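Long-range contacts in alpha-amylase inhibitor 0.19 (Triticum aestivum, PDB 1HSS), which inhibits alpha-amylase as a secreted, disulfide-bonded homodimer from wheat kernel, and is also an IgE-binding allergen: residues 15-20 / 42-47; 56-61 / 119-124. All blocks are in the same frame, centred on the assembly; numbering follows the deposited sequence.

Contact 1 (15-20 / 42-47)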
# COMPACT_ATOMS: atom_id res chain seq x y z
N PRO A 15 8.09 -20.09 9.48
CA PRO A 15 7.40 -18.79 9.56
C PRO A 15 7.60 -17.94 8.32
O PRO A 15 8.65 -17.98 7.70
CB PRO A 15 8.01 -18.13 10.79
CG PRO A 15 9.32 -18.77 10.94
CD PRO A 15 9.11 -20.19 10.53
N ALA A 16 6.51 -17.30 7.90
CA ALA A 16 6.43 -16.70 6.58
C ALA A 16 7.27 -15.42 6.53
O ALA A 16 7.41 -14.73 7.54
CB ALA A 16 4.97 -16.41 6.23
N LEU A 17 7.98 -15.22 5.43
CA LEU A 17 8.64 -13.94 5.14
C LEU A 17 9.39 -13.31 6.32
O LEU A 17 9.15 -12.17 6.69
CB LEU A 17 7.62 -12.93 4.61
CG LEU A 17 6.73 -13.46 3.50
CD1 LEU A 17 5.66 -12.47 3.19
CD2 LEU A 17 7.55 -13.76 2.29
N PRO A 18 10.42 -14.01 6.84
CA PRO A 18 11.26 -13.50 7.93
C PRO A 18 11.83 -12.11 7.65
O PRO A 18 11.87 -11.26 8.54
CB PRO A 18 12.37 -14.54 8.03
CG PRO A 18 11.78 -15.76 7.47
CD PRO A 18 10.90 -15.32 6.36
N ALA A 19 12.22 -11.88 6.40
CA ALA A 19 12.86 -10.63 6.00
C ALA A 19 11.88 -9.47 5.93
O ALA A 19 12.28 -8.32 5.94
CB ALA A 19 13.52 -10.81 4.67
N CYS A 20 10.60 -9.77 5.84
CA CYS A 20 9.61 -8.72 5.70
C CYS A 20 9.12 -8.22 7.04
O CYS A 20 8.51 -7.16 7.12
CB CYS A 20 8.42 -9.20 4.85
SG CYS A 20 8.88 -9.58 3.13
N CYS A 42 11.60 -8.17 -0.50
CA CYS A 42 11.08 -8.34 -1.85
C CYS A 42 11.57 -9.61 -2.52
O CYS A 42 10.84 -10.25 -3.26
CB CYS A 42 11.47 -7.12 -2.70
SG CYS A 42 10.73 -5.60 -2.06
N GLN A 43 12.85 -9.92 -2.30
CA GLN A 43 13.47 -11.16 -2.75
C GLN A 43 12.71 -12.40 -2.30
O GLN A 43 12.44 -13.30 -3.09
CB GLN A 43 14.90 -11.20 -2.23
CG GLN A 43 15.53 -12.59 -2.15
CD GLN A 43 16.18 -13.02 -3.45
OE1 GLN A 43 15.92 -12.46 -4.52
NE2 GLN A 43 16.95 -14.10 -3.39
N GLN A 44 12.38 -12.44 -1.01
CA GLN A 44 11.51 -13.48 -0.45
C GLN A 44 10.09 -13.51 -1.04
O GLN A 44 9.58 -14.58 -1.35
CB GLN A 44 11.44 -13.33 1.07
CG GLN A 44 12.42 -14.21 1.82
CD GLN A 44 12.55 -13.88 3.31
OE1 GLN A 44 11.66 -13.28 3.93
NE2 GLN A 44 13.68 -14.27 3.89
N LEU A 45 9.45 -12.34 -1.20
CA LEU A 45 8.15 -12.27 -1.88
C LEU A 45 8.21 -12.73 -3.34
O LEU A 45 7.35 -13.48 -3.78
CB LEU A 45 7.57 -10.86 -1.83
CG LEU A 45 6.66 -10.54 -0.64
CD1 LEU A 45 6.33 -9.06 -0.62
CD2 LEU A 45 5.38 -11.38 -0.69
N ALA A 46 9.28 -12.36 -4.04
CA ALA A 46 9.45 -12.69 -5.46
C ALA A 46 9.41 -14.19 -5.74
O ALA A 46 8.90 -14.63 -6.77
CB ALA A 46 10.76 -12.10 -5.98
N HIS A 47 9.88 -14.98 -4.79
CA HIS A 47 9.92 -16.44 -4.95
C HIS A 47 8.58 -17.13 -4.77
O HIS A 47 8.40 -18.27 -5.17
CB HIS A 47 10.92 -17.05 -4.00
CG HIS A 47 12.31 -16.53 -4.18
ND1 HIS A 47 13.33 -16.79 -3.28
CD2 HIS A 47 12.84 -15.73 -5.13
CE1 HIS A 47 14.43 -16.17 -3.68
NE2 HIS A 47 14.16 -15.53 -4.80
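Ala19 N donates to Gln44 OE1 at 2.9 Å, and the N-H...O angle of 156° shows a slightly bent bond. The donor meets the oxygen at 121° to the C=O, slightly off the carbonyl plane. Stretched out past CG, the Gln44 side chain carries its amide from helix 35-46 across to the loop. Other groups crowd the same oxygen: Ala19 CB lies 3.2 Å and Pro18 CD 3.3 Å from Gln44 OE1, the proline ring crossing the glutamine chain at about a right angle. Below the amide the contact turns apolar. Leu17 and Gln44 run antiparallel alongside one another, Leu17 CD2 resting 4.1 Å from Gln44 CB. With its CG anti to the carbonyl carbon (chi1 -48°), Leu17 sends its other branch to Leu45, CD1 to CD2 4.0 Å. Cys20 SG looks at Leu45 CG more distantly and is disulfide-bonded to Cys41; Cys42 is tied to Cys99. Such neighbouring cysteines on one helix, bonded to different partners, are characteristic of the prolamin clan. Cys20 N finds its acceptor inside the loop, Leu17 O at 2.9 Å, closing a tight turn. The chemistry thus implies a division of labour: a side-chain carbonyl satisfies a backbone N-H beside the entry to helix 20-27, while leucines and a disulfide fill the buried side.

Contact 2 (56-61 / 119-124); sequences ALYSML and AAYPDA
From root to ring, Tyr121 lies against Leu61 and Tyr58 of helix 53-67. Its CG is anti to the backbone N (chi1 -177°), which turns the ring back toward the helix. Tyr121 CB lies 3.9 Å from Leu61 CD2, and that same methyl is 3.7 Å from Tyr121 CG. Leu61 CD2 sits over the Tyr121 face, 4.2 Å from that ring's centroid and 27° off the normal, a CH-pi contact. Pro122 CB covers the other face, brought there by the cis peptide bond between the two residues, so the ring is sandwiched. Farther out, Tyr121 CD2 approaches Tyr58 CZ at 3.6 Å, and Tyr121 CE2 lies near Tyr58 CE1. The centroids of the two rings are 5.3 Å apart and the planes meet at 63°, while Tyr121 CD2 stands above the Tyr58 plane, offset toward its rim: an inclined edge-to-face stack, Tyr121 giving the edge. At the tip, Tyr121 OH is hydrogen-bonded to Asp62 OD1, Asp62 following Leu61 in the helix. Beyond the stack, Tyr58 CE2 lies 3.2 Å from Ala124 O, but this C-terminal end is poorly ordered and the approach carries less weight. The tail thus folds back from helix 116-119, whose Val118 touches both Tyr58 and Leu61, onto the flank of helix 53-67; helix 85-92 borders it too, Val88 packing on Leu61 and Arg85 on Pro122.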
# COMPACT_ATOMS: atom_id res chain seq x y z
N ALA A 56 1.12 -15.66 1.96
CA ALA A 56 2.37 -15.50 2.73
C ALA A 56 2.35 -14.30 3.67
O ALA A 56 2.75 -14.41 4.82
CB ALA A 56 3.53 -15.41 1.80
N LEU A 57 1.84 -13.17 3.19
CA LEU A 57 1.74 -11.94 3.99
C LEU A 57 0.72 -12.06 5.14
O LEU A 57 0.99 -11.62 6.25
CB LEU A 57 1.38 -10.74 3.10
CG LEU A 57 2.55 -10.12 2.34
CD1 LEU A 57 2.05 -9.26 1.22
CD2 LEU A 57 3.43 -9.34 3.28
N TYR A 58 -0.44 -12.66 4.87
CA TYR A 58 -1.45 -12.92 5.90
C TYR A 58 -0.87 -13.78 7.04
O TYR A 58 -0.98 -13.44 8.22
CB TYR A 58 -2.64 -13.62 5.26
CG TYR A 58 -3.87 -13.58 6.09
CD1 TYR A 58 -4.08 -14.51 7.10
CD2 TYR A 58 -4.83 -12.62 5.88
CE1 TYR A 58 -5.22 -14.48 7.89
CE2 TYR A 58 -5.98 -12.57 6.66
CZ TYR A 58 -6.17 -13.51 7.67
OH TYR A 58 -7.31 -13.48 8.46
N SER A 59 -0.21 -14.87 6.66
CA SER A 59 0.47 -15.78 7.58
C SER A 59 1.51 -15.06 8.44
O SER A 59 1.60 -15.31 9.63
CB SER A 59 1.16 -16.91 6.79
OG SER A 59 1.94 -17.76 7.61
N MET A 60 2.33 -14.23 7.80
CA MET A 60 3.33 -13.42 8.51
C MET A 60 2.72 -12.49 9.57
O MET A 60 3.14 -12.51 10.72
CB MET A 60 4.12 -12.57 7.51
CG MET A 60 5.20 -11.70 8.13
SD MET A 60 5.72 -10.32 7.09
CE MET A 60 4.34 -9.36 7.20
N LEU A 61 1.71 -11.70 9.18
CA LEU A 61 1.01 -10.77 10.05
C LEU A 61 0.33 -11.47 11.22
O LEU A 61 0.34 -10.97 12.34
CB LEU A 61 -0.05 -10.01 9.25
CG LEU A 61 -0.80 -8.96 10.05
CD1 LEU A 61 0.20 -7.94 10.54
CD2 LEU A 61 -1.88 -8.34 9.20
N ALA A 119 -5.50 -6.55 4.42
CA ALA A 119 -6.02 -5.27 4.91
C ALA A 119 -7.25 -5.43 5.83
O ALA A 119 -7.55 -4.57 6.66
CB ALA A 119 -6.36 -4.37 3.74
N ALA A 120 -7.93 -6.55 5.71
CA ALA A 120 -9.11 -6.83 6.50
C ALA A 120 -8.88 -7.79 7.67
O ALA A 120 -9.82 -8.23 8.31
CB ALA A 120 -10.20 -7.36 5.61
N TYR A 121 -7.64 -8.16 7.91
CA TYR A 121 -7.26 -8.99 9.06
C TYR A 121 -7.92 -8.51 10.38
O TYR A 121 -8.05 -7.31 10.61
CB TYR A 121 -5.72 -8.99 9.16
CG TYR A 121 -5.13 -9.84 10.25
CD1 TYR A 121 -4.97 -9.33 11.53
CD2 TYR A 121 -4.78 -11.16 10.02
CE1 TYR A 121 -4.50 -10.10 12.55
CE2 TYR A 121 -4.31 -11.95 11.03
CZ TYR A 121 -4.17 -11.41 12.30
OH TYR A 121 -3.73 -12.18 13.35
N PRO A 122 -8.42 -9.44 11.23
CA PRO A 122 -8.23 -10.89 11.25
C PRO A 122 -9.38 -11.66 10.60
O PRO A 122 -9.54 -12.85 10.83
CB PRO A 122 -8.12 -11.22 12.74
CG PRO A 122 -8.65 -10.02 13.46
CD PRO A 122 -9.15 -9.03 12.44
N ASP A 123 -10.15 -10.98 9.77
CA ASP A 123 -11.29 -11.61 9.10
C ASP A 123 -10.96 -12.19 7.71
O ASP A 123 -10.81 -13.41 7.57
CB ASP A 123 -12.44 -10.60 9.02
CG ASP A 123 -12.92 -10.14 10.40
OD1 ASP A 123 -13.58 -10.95 11.10
OD2 ASP A 123 -12.60 -9.00 10.82
N ALA A 124 -10.85 -11.34 6.70
CA ALA A 124 -10.57 -11.79 5.33
C ALA A 124 -9.11 -12.22 5.18
O ALA A 124 -8.78 -13.39 5.35
CB ALA A 124 -10.90 -10.68 4.32

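From the N terminus, the chain first passes through 15-20, runs through helix 20-27 and most of helix 35-46, and returns in contact 1, which closes a loop of 21 intervening residues. Helix 53-67 follows, and contact 2 then joins it to the C-terminal tail across 57 residues that include helix 85-92 and the small two-stranded sheet. The two closures lie in series, neither nested nor crossed. The centres of contact 1 and contact 2 are about 15 Å apart. Helix 53-67 bridges them: Ala16 CB lies 3.3 Å from Ala56 O, and Cys20 CB 3.7 Å from Met60 SD, so the 15-20 loop packs on this helix by these contacts and the C-terminal tail by contact 2.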